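Long-range contacts in neural CELL adhesion molecule 1,140 KDA isoform (Homo sapiens, PDB 2VKW), which acts as a neural cell-surface receptor that mediates cell adhesion: residues E18-T23 with P106-S111; A24-D29 with G68-V73; T80-L85 with S97-F102. One frame throughout, in Å; residues are numbered along the deposited sequence.

Contact 1 (E18-T23 with P106-S111); sequences EPYSST and PVREPS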
loop_
_atom_site.group_PDB
_atom_site.type_symbol
_atom_site.label_atom_id
_atom_site.label_comp_id
_atom_site.label_asym_id
_atom_site.label_seq_id
_atom_site.Cartn_x
_atom_site.Cartn_y
_atom_site.Cartn_z
ATOM N N GLU A 18 -3.033 -12.017 11.681
ATOM C CA GLU A 18 -2.914 -10.668 12.235
ATOM C C GLU A 18 -4.324 -10.079 12.245
ATOM O O GLU A 18 -4.846 -9.646 11.218
ATOM C CB GLU A 18 -1.982 -9.789 11.402
ATOM C CG GLU A 18 -1.753 -8.414 12.032
ATOM C CD GLU A 18 -0.995 -8.464 13.369
ATOM O OE1 GLU A 18 -1.375 -9.250 14.268
ATOM O OE2 GLU A 18 -0.017 -7.698 13.523
ATOM N N PRO A 19 -4.964 -10.074 13.418
ATOM C CA PRO A 19 -6.318 -9.551 13.549
ATOM C C PRO A 19 -6.456 -8.080 13.898
ATOM O O PRO A 19 -5.545 -7.462 14.439
ATOM C CB PRO A 19 -6.896 -10.425 14.644
ATOM C CG PRO A 19 -5.735 -10.550 15.578
ATOM C CD PRO A 19 -4.548 -10.771 14.654
ATOM N N TYR A 20 -7.616 -7.527 13.563
ATOM C CA TYR A 20 -7.928 -6.160 13.914
ATOM C C TYR A 20 -9.205 -6.310 14.750
ATOM O O TYR A 20 -9.405 -7.344 15.391
ATOM C CB TYR A 20 -8.147 -5.279 12.674
ATOM C CG TYR A 20 -7.888 -3.803 12.958
ATOM C CD1 TYR A 20 -6.611 -3.352 13.312
ATOM C CD2 TYR A 20 -8.930 -2.871 12.949
ATOM C CE1 TYR A 20 -6.383 -2.013 13.662
ATOM C CE2 TYR A 20 -8.716 -1.533 13.293
ATOM C CZ TYR A 20 -7.444 -1.112 13.653
ATOM O OH TYR A 20 -7.246 0.198 14.035
ATOM N N SER A 21 -10.072 -5.309 14.750
ATOM C CA SER A 21 -11.279 -5.376 15.559
ATOM C C SER A 21 -12.392 -6.240 14.983
ATOM O O SER A 21 -13.005 -7.033 15.700
ATOM C CB SER A 21 -11.818 -3.969 15.789
ATOM O OG SER A 21 -10.804 -3.126 16.290
ATOM N N SER A 22 -12.655 -6.088 13.693
ATOM C CA SER A 22 -13.719 -6.845 13.060
ATOM C C SER A 22 -13.265 -7.599 11.824
ATOM O O SER A 22 -14.091 -8.068 11.036
ATOM C CB SER A 22 -14.866 -5.904 12.696
ATOM O OG SER A 22 -14.423 -4.902 11.799
ATOM N N THR A 23 -11.953 -7.720 11.658
ATOM C CA THR A 23 -11.386 -8.425 10.512
ATOM C C THR A 23 -10.066 -9.068 10.922
ATOM O O THR A 23 -9.549 -8.809 12.012
ATOM C CB THR A 23 -11.098 -7.457 9.332
ATOM O OG1 THR A 23 -10.085 -6.523 9.722
ATOM C CG2 THR A 23 -12.356 -6.684 8.934
ATOM N N PRO A 106 -9.800 -5.277 20.507
ATOM C CA PRO A 106 -11.026 -4.628 20.984
ATOM C C PRO A 106 -11.353 -3.469 20.034
ATOM O O PRO A 106 -10.632 -3.227 19.065
ATOM C CB PRO A 106 -10.642 -4.138 22.380
ATOM C CG PRO A 106 -9.187 -3.814 22.215
ATOM C CD PRO A 106 -8.671 -5.009 21.413
ATOM N N VAL A 107 -12.443 -2.767 20.313
ATOM C CA VAL A 107 -12.867 -1.638 19.503
ATOM C C VAL A 107 -11.834 -0.510 19.574
ATOM O O VAL A 107 -11.384 -0.146 20.665
ATOM C CB VAL A 107 -14.227 -1.122 19.996
ATOM C CG1 VAL A 107 -14.604 0.155 19.270
ATOM C CG2 VAL A 107 -15.284 -2.202 19.788
ATOM N N ARG A 108 -11.463 0.032 18.412
ATOM C CA ARG A 108 -10.487 1.117 18.336
ATOM C C ARG A 108 -10.694 1.999 17.103
ATOM O O ARG A 108 -11.786 2.032 16.541
ATOM C CB ARG A 108 -9.075 0.541 18.320
ATOM C CG ARG A 108 -8.836 -0.473 17.225
ATOM C CD ARG A 108 -7.443 -1.074 17.359
ATOM N NE ARG A 108 -6.395 -0.147 16.941
ATOM C CZ ARG A 108 -5.097 -0.418 17.002
ATOM N NH1 ARG A 108 -4.683 -1.585 17.471
ATOM N NH2 ARG A 108 -4.212 0.472 16.581
ATOM N N GLU A 109 -9.648 2.719 16.692
ATOM C CA GLU A 109 -9.750 3.586 15.523
ATOM C C GLU A 109 -9.874 2.707 14.270
ATOM O O GLU A 109 -9.542 1.523 14.298
ATOM C CB GLU A 109 -8.532 4.525 15.408
ATOM C CG GLU A 109 -7.285 3.884 14.834
ATOM C CD GLU A 109 -6.506 3.107 15.859
ATOM O OE1 GLU A 109 -7.130 2.597 16.813
ATOM O OE2 GLU A 109 -5.272 2.998 15.696
ATOM N N PRO A 110 -10.364 3.274 13.160
ATOM C CA PRO A 110 -10.511 2.471 11.942
ATOM C C PRO A 110 -9.174 2.178 11.281
ATOM O O PRO A 110 -8.178 2.839 11.559
ATOM C CB PRO A 110 -11.399 3.341 11.046
ATOM C CG PRO A 110 -12.022 4.359 12.003
ATOM C CD PRO A 110 -10.903 4.627 12.962
ATOM N N SER A 111 -9.151 1.176 10.412
ATOM C CA SER A 111 -7.926 0.857 9.698
ATOM C C SER A 111 -7.985 1.782 8.479
ATOM O O SER A 111 -9.052 2.330 8.179
ATOM C CB SER A 111 -7.916 -0.615 9.267
ATOM O OG SER A 111 -8.808 -0.842 8.191
#

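Contact 2 (A24-D29 with G68-V73); sequences AQVQFD and GIVTIV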
loop_
_atom_site.group_PDB
_atom_site.type_symbol
_atom_site.label_atom_id
_atom_site.label_comp_id
_atom_site.label_asym_id
_atom_site.label_seq_id
_atom_site.Cartn_x
_atom_site.Cartn_y
_atom_site.Cartn_z
ATOM N N ALA A 24 -9.523 -9.907 10.046
ATOM C CA ALA A 24 -8.253 -10.565 10.312
ATOM C C ALA A 24 -7.528 -10.969 9.029
ATOM O O ALA A 24 -8.144 -11.467 8.084
ATOM C CB ALA A 24 -8.473 -11.780 11.184
ATOM N N GLN A 25 -6.219 -10.731 8.997
ATOM C CA GLN A 25 -5.397 -11.103 7.855
ATOM C C GLN A 25 -4.801 -12.478 8.136
ATOM O O GLN A 25 -4.126 -12.687 9.137
ATOM C CB GLN A 25 -4.276 -10.087 7.641
ATOM C CG GLN A 25 -4.761 -8.715 7.234
ATOM C CD GLN A 25 -3.627 -7.713 7.166
ATOM O OE1 GLN A 25 -3.027 -7.369 8.184
ATOM N NE2 GLN A 25 -3.319 -7.247 5.961
ATOM N N VAL A 26 -5.062 -13.422 7.247
ATOM C CA VAL A 26 -4.572 -14.778 7.412
ATOM C C VAL A 26 -3.395 -14.998 6.484
ATOM O O VAL A 26 -3.551 -14.952 5.266
ATOM C CB VAL A 26 -5.690 -15.789 7.070
ATOM C CG1 VAL A 26 -5.167 -17.225 7.143
ATOM C CG2 VAL A 26 -6.866 -15.586 8.021
ATOM N N GLN A 27 -2.215 -15.215 7.059
ATOM C CA GLN A 27 -1.013 -15.463 6.264
ATOM C C GLN A 27 -0.860 -16.963 6.138
ATOM O O GLN A 27 -0.819 -17.670 7.143
ATOM C CB GLN A 27 0.228 -14.891 6.944
ATOM C CG GLN A 27 0.225 -13.384 7.072
ATOM C CD GLN A 27 1.542 -12.851 7.591
ATOM O OE1 GLN A 27 2.581 -13.032 6.959
ATOM N NE2 GLN A 27 1.508 -12.195 8.747
ATOM N N PHE A 28 -0.754 -17.449 4.909
ATOM C CA PHE A 28 -0.640 -18.879 4.697
ATOM C C PHE A 28 0.247 -19.233 3.521
ATOM O O PHE A 28 0.547 -18.396 2.672
ATOM C CB PHE A 28 -2.035 -19.465 4.464
ATOM C CG PHE A 28 -2.641 -19.058 3.150
ATOM C CD1 PHE A 28 -2.583 -19.908 2.047
ATOM C CD2 PHE A 28 -3.224 -17.805 2.997
ATOM C CE1 PHE A 28 -3.095 -19.517 0.813
ATOM C CE2 PHE A 28 -3.739 -17.402 1.766
ATOM C CZ PHE A 28 -3.674 -18.263 0.671
ATOM N N ASP A 29 0.664 -20.493 3.488
ATOM C CA ASP A 29 1.489 -21.009 2.409
ATOM C C ASP A 29 0.565 -21.827 1.518
ATOM O O ASP A 29 -0.368 -22.471 2.008
ATOM C CB ASP A 29 2.588 -21.925 2.952
ATOM C CG ASP A 29 3.564 -21.200 3.861
ATOM O OD1 ASP A 29 4.152 -20.182 3.430
ATOM O OD2 ASP A 29 3.748 -21.663 5.009
ATOM N N GLY A 68 -0.310 -12.908 -0.405
ATOM C CA GLY A 68 0.119 -13.790 0.664
ATOM C C GLY A 68 -0.900 -13.965 1.777
ATOM O O GLY A 68 -0.668 -14.723 2.727
ATOM N N ILE A 69 -2.035 -13.279 1.667
ATOM C CA ILE A 69 -3.067 -13.368 2.695
ATOM C C ILE A 69 -4.493 -13.364 2.148
ATOM O O ILE A 69 -4.734 -12.986 1.001
ATOM C CB ILE A 69 -2.979 -12.178 3.680
ATOM C CG1 ILE A 69 -3.360 -10.882 2.960
ATOM C CG2 ILE A 69 -1.563 -12.044 4.237
ATOM C CD1 ILE A 69 -3.257 -9.632 3.843
ATOM N N VAL A 70 -5.426 -13.809 2.985
ATOM C CA VAL A 70 -6.844 -13.781 2.663
ATOM C C VAL A 70 -7.380 -12.988 3.844
ATOM O O VAL A 70 -6.908 -13.155 4.969
ATOM C CB VAL A 70 -7.502 -15.193 2.629
ATOM C CG1 VAL A 70 -7.002 -15.971 1.419
ATOM C CG2 VAL A 70 -7.215 -15.946 3.908
ATOM N N THR A 71 -8.337 -12.101 3.599
ATOM C CA THR A 71 -8.874 -11.294 4.682
ATOM C C THR A 71 -10.295 -11.652 5.081
ATOM O O THR A 71 -11.242 -11.412 4.336
ATOM C CB THR A 71 -8.824 -9.798 4.328
ATOM O OG1 THR A 71 -7.458 -9.397 4.177
ATOM C CG2 THR A 71 -9.474 -8.968 5.426
ATOM N N ILE A 72 -10.435 -12.218 6.271
ATOM C CA ILE A 72 -11.738 -12.597 6.800
ATOM C C ILE A 72 -12.399 -11.350 7.371
ATOM O O ILE A 72 -11.740 -10.542 8.035
ATOM C CB ILE A 72 -11.573 -13.640 7.903
ATOM C CG1 ILE A 72 -10.952 -14.906 7.307
ATOM C CG2 ILE A 72 -12.912 -13.938 8.544
ATOM C CD1 ILE A 72 -10.449 -15.870 8.350
ATOM N N VAL A 73 -13.693 -11.188 7.116
ATOM C CA VAL A 73 -14.419 -10.014 7.597
ATOM C C VAL A 73 -15.652 -10.374 8.427
ATOM O O VAL A 73 -15.994 -11.542 8.574
ATOM C CB VAL A 73 -14.857 -9.123 6.400
ATOM C CG1 VAL A 73 -13.631 -8.573 5.669
ATOM C CG2 VAL A 73 -15.705 -9.937 5.430
#

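Contact 3 (T80-L85 with S97-F102); sequences TYAVRL and SAASEF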
loop_
_atom_site.group_PDB
_atom_site.type_symbol
_atom_site.label_atom_id
_atom_site.label_comp_id
_atom_site.label_asym_id
_atom_site.label_seq_id
_atom_site.Cartn_x
_atom_site.Cartn_y
_atom_site.Cartn_z
ATOM N N THR A 80 -12.481 -14.541 20.446
ATOM C CA THR A 80 -11.573 -15.600 20.037
ATOM C C THR A 80 -12.198 -16.455 18.926
ATOM O O THR A 80 -13.352 -16.864 19.022
ATOM C CB THR A 80 -11.204 -16.474 21.243
ATOM O OG1 THR A 80 -10.603 -15.647 22.245
ATOM C CG2 THR A 80 -10.223 -17.561 20.844
ATOM N N TYR A 81 -11.421 -16.702 17.877
ATOM C CA TYR A 81 -11.871 -17.479 16.722
ATOM C C TYR A 81 -10.921 -18.599 16.335
ATOM O O TYR A 81 -9.755 -18.631 16.728
ATOM C CB TYR A 81 -12.014 -16.584 15.486
ATOM C CG TYR A 81 -13.152 -15.608 15.523
ATOM C CD1 TYR A 81 -14.403 -15.952 15.035
ATOM C CD2 TYR A 81 -12.982 -14.342 16.072
ATOM C CE1 TYR A 81 -15.458 -15.061 15.095
ATOM C CE2 TYR A 81 -14.028 -13.442 16.138
ATOM C CZ TYR A 81 -15.264 -13.808 15.651
ATOM O OH TYR A 81 -16.305 -12.923 15.743
ATOM N N ALA A 82 -11.451 -19.497 15.520
ATOM C CA ALA A 82 -10.709 -20.617 14.974
ATOM C C ALA A 82 -10.910 -20.436 13.479
ATOM O O ALA A 82 -12.036 -20.200 13.039
ATOM C CB ALA A 82 -11.322 -21.940 15.426
ATOM N N VAL A 83 -9.831 -20.528 12.704
ATOM C CA VAL A 83 -9.935 -20.379 11.258
ATOM C C VAL A 83 -9.160 -21.482 10.543
ATOM O O VAL A 83 -8.154 -21.972 11.066
ATOM C CB VAL A 83 -9.411 -18.993 10.796
ATOM C CG1 VAL A 83 -7.969 -18.808 11.205
ATOM C CG2 VAL A 83 -9.547 -18.861 9.292
ATOM N N ARG A 84 -9.641 -21.876 9.361
ATOM C CA ARG A 84 -8.997 -22.923 8.571
ATOM C C ARG A 84 -9.186 -22.659 7.086
ATOM O O ARG A 84 -10.102 -21.937 6.682
ATOM C CB ARG A 84 -9.546 -24.308 8.948
ATOM C CG ARG A 84 -11.029 -24.485 8.689
ATOM C CD ARG A 84 -11.555 -25.775 9.297
ATOM N NE ARG A 84 -12.988 -25.920 9.066
ATOM C CZ ARG A 84 -13.735 -26.916 9.534
ATOM N NH1 ARG A 84 -13.190 -27.872 10.276
ATOM N NH2 ARG A 84 -15.027 -26.963 9.239
ATOM N N LEU A 85 -8.314 -23.241 6.271
ATOM C CA LEU A 85 -8.364 -23.027 4.821
ATOM C C LEU A 85 -8.320 -24.320 4.030
ATOM O O LEU A 85 -7.790 -25.323 4.488
ATOM C CB LEU A 85 -7.178 -22.162 4.376
ATOM C CG LEU A 85 -6.928 -20.836 5.088
ATOM C CD1 LEU A 85 -5.519 -20.344 4.785
ATOM C CD2 LEU A 85 -7.968 -19.824 4.642
ATOM N N SER A 97 -6.998 -27.317 6.170
ATOM C CA SER A 97 -5.825 -27.084 6.995
ATOM C C SER A 97 -6.233 -27.311 8.438
ATOM O O SER A 97 -7.407 -27.503 8.741
ATOM C CB SER A 97 -5.350 -25.638 6.856
ATOM O OG SER A 97 -6.282 -24.748 7.463
ATOM N N ALA A 98 -5.255 -27.294 9.328
ATOM C CA ALA A 98 -5.543 -27.443 10.738
ATOM C C ALA A 98 -6.179 -26.104 11.110
ATOM O O ALA A 98 -5.952 -25.103 10.423
ATOM C CB ALA A 98 -4.247 -27.654 11.512
ATOM N N ALA A 99 -6.980 -26.076 12.170
ATOM C CA ALA A 99 -7.606 -24.823 12.597
ATOM C C ALA A 99 -6.603 -23.980 13.395
ATOM O O ALA A 99 -5.797 -24.519 14.154
ATOM C CB ALA A 99 -8.842 -25.115 13.446
ATOM N N SER A 100 -6.639 -22.668 13.206
ATOM C CA SER A 100 -5.739 -21.765 13.923
ATOM C C SER A 100 -6.571 -20.834 14.786
ATOM O O SER A 100 -7.551 -20.273 14.319
ATOM C CB SER A 100 -4.906 -20.930 12.948
ATOM O OG SER A 100 -3.844 -21.688 12.392
ATOM N N GLU A 101 -6.178 -20.673 16.047
ATOM C CA GLU A 101 -6.907 -19.808 16.968
ATOM C C GLU A 101 -6.302 -18.406 16.991
ATOM O O GLU A 101 -5.086 -18.248 16.872
ATOM C CB GLU A 101 -6.861 -20.401 18.376
ATOM C CG GLU A 101 -8.098 -20.132 19.221
ATOM C CD GLU A 101 -9.340 -20.839 18.673
ATOM O OE1 GLU A 101 -9.191 -21.675 17.753
ATOM O OE2 GLU A 101 -10.457 -20.563 19.162
ATOM N N PHE A 102 -7.156 -17.396 17.143
ATOM C CA PHE A 102 -6.721 -16.007 17.221
ATOM C C PHE A 102 -7.834 -15.198 17.895
ATOM O O PHE A 102 -8.978 -15.638 17.940
ATOM C CB PHE A 102 -6.432 -15.458 15.819
ATOM C CG PHE A 102 -7.663 -15.192 14.996
ATOM C CD1 PHE A 102 -8.276 -13.936 15.018
ATOM C CD2 PHE A 102 -8.209 -16.193 14.194
ATOM C CE1 PHE A 102 -9.417 -13.680 14.250
ATOM C CE2 PHE A 102 -9.350 -15.951 13.422
ATOM C CZ PHE A 102 -9.956 -14.691 13.449
#

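Contact 1 (E18-T23 with P106-S111)
The hydroxyls of Y20 and S21 bond to backbone carbonyls of 106-111. Y20 OH donates to E109 O at 2.7 Å. The carbonyl lies at the ring edge, yet the hydroxyl sits 44° out of the carbonyl plane. S21 OG donates to P106 O at 2.8 Å, also tilted from the carbonyl plane. G136 O is a second, weak partner of S21 OG.

R108 and E109 form a side-on salt bridge beside the tyrosine. R108 NE meets E109 OE1 at 2.8 Å, from above the carboxylate plane. R108 NH2 meets E109 OE2 at 2.9 Å, on its syn side but tilted out of the carboxylate plane. R108 NH1 bonds to Q105 OE1. Y20 OH comes within 3.0 Å of R108 NE, but the angle is too poor for a hydrogen bond.

The Y20 side chain crosses R108 at about a right angle. Y20 CE1 lies over the rim of one guanidinium face, with the two planes 38° apart. With CG anti to the backbone N (chi1 -156°), the Y20 ring extends to 106-111 and puts OH at the E109 carbonyl. S111 CB covers the rim of one ring face, 4.2 Å from Y20 CE2.

Segment 18-23 ends strand 13-19 of the first fibronectin type III domain and turns into strand 24-29. Segment 106-111 lies in the linker between strands 92-103 and 114-119. P110 packs on strand 177-186 of the second domain.

Contact 2 (A24-D29 with G68-V73)
Strands 24-29 and 69-72 pair antiparallel in the three-stranded sheet of the first fibronectin type III domain, a beta-sandwich. Strand 24-29 is the middle strand, and strand 69-72 is at one side of it. A24 with I72 and V26 with V70 are hydrogen-bonded pairs. Q25 with T71 and Q27 with I69 are non-hydrogen-bonded pairs. The V26 N to V70 O bond is 2.9 Å long with an N-H...O angle of 166°. The return bond from V70 N to V26 O is longer, 3.2 Å, and uses a lone pair in the carbonyl plane. Beyond it, F28 N to G68 O is weak at 3.5 Å.

The side chains of A24, V26, V70 and I72 are buried on the inner face of the sheet. V26 CB lies 3.5 Å from V70 CG2, and V26 CG2 meets I72 CD1 at 3.6 Å. F28 crosses V70 at about a right angle and brings CE2 to V70 CG1. L85 of strand 80-89 packs against V26, F28 and V70. The F28 ring also makes an edge-to-face pair with Y42.

The other face carries Q25, Q27, I69 and T71. Q25 and T71 lie side by side. I69 CG1 stands between the backbone N and the carbonyl carbon (chi1 68°), which sends CD1 toward Q25 while CG2 turns to Q27. I69 CG2 touches Q27 CG at 3.6 Å, and I69 CD1 reaches Q25 NE2 at 3.2 Å.

Contact 3 (T80-L85 with S97-F102)
F102 and Y81 face each other as an antiparallel hydrogen-bonded pair, and their side chains lie on the same side of the sheet. Y81 N donates to F102 O at 2.7 Å in an almost straight bond. F102 N returns a bond to Y81 O. F102 CG lies between its backbone N and carbonyl carbon (chi1 73°), and the ring leans back over its partner. Y81 CB sits over one face of this ring, 3.4 Å from F102 CE2. The two rings are near parallel, with planes 21° apart, but slid so far that they barely overlap. Y81 leads its hydroxyl away to K76 N. V83 CG1 comes obliquely to the F102 ring, 3.9 Å from F102 CE2.

The strands belong to the hairpin 80-89 and 92-103, which forms one side of the four-stranded sheet of a fibronectin type III domain. F102 also packs on V17, P19 and A24 of the opposing sheet, in the core of the sandwich.

S97 holds the other end of the contact. S97 N donates to L85 O at 2.7 Å. S97 OG accepts a bond from L85 N at 2.8 Å, as a backbone carbonyl would in regular pairing, and donates to A98 O. S97 to A99 is loop. V83 and S100 exchange two backbone bonds.

On the reverse face, the E101 chain bends (chi2 67°) and folds over the neighbouring strand. E101 CD lies 3.0 Å from Y81 O, acceptor against acceptor and unbonded. E101 OE2 lies 3.4 Å from T80 CG2. E101 OE1 is 3.2 Å from A82 CB.

Contacts 2 and 3 belong to the two sheets of the first fibronectin type III domain. Their centres are 11 Å apart, and their buried side chains meet in the core between the sheets. I72 CD1 packs on V83 CG2, and F28 CG on L85 CD1. Contact 1 lies at the end of this domain, with its centre 14 Å from contact 2 and 18 Å from contact 3. P19 bridges it to both, touching A24 and F102. Along the chain, contact 1 spans the other two, and contact 2 closes before contact 3 opens. Contact 1 joins the linker to the first domain, which is consistent with a part in setting how the two domains are arranged.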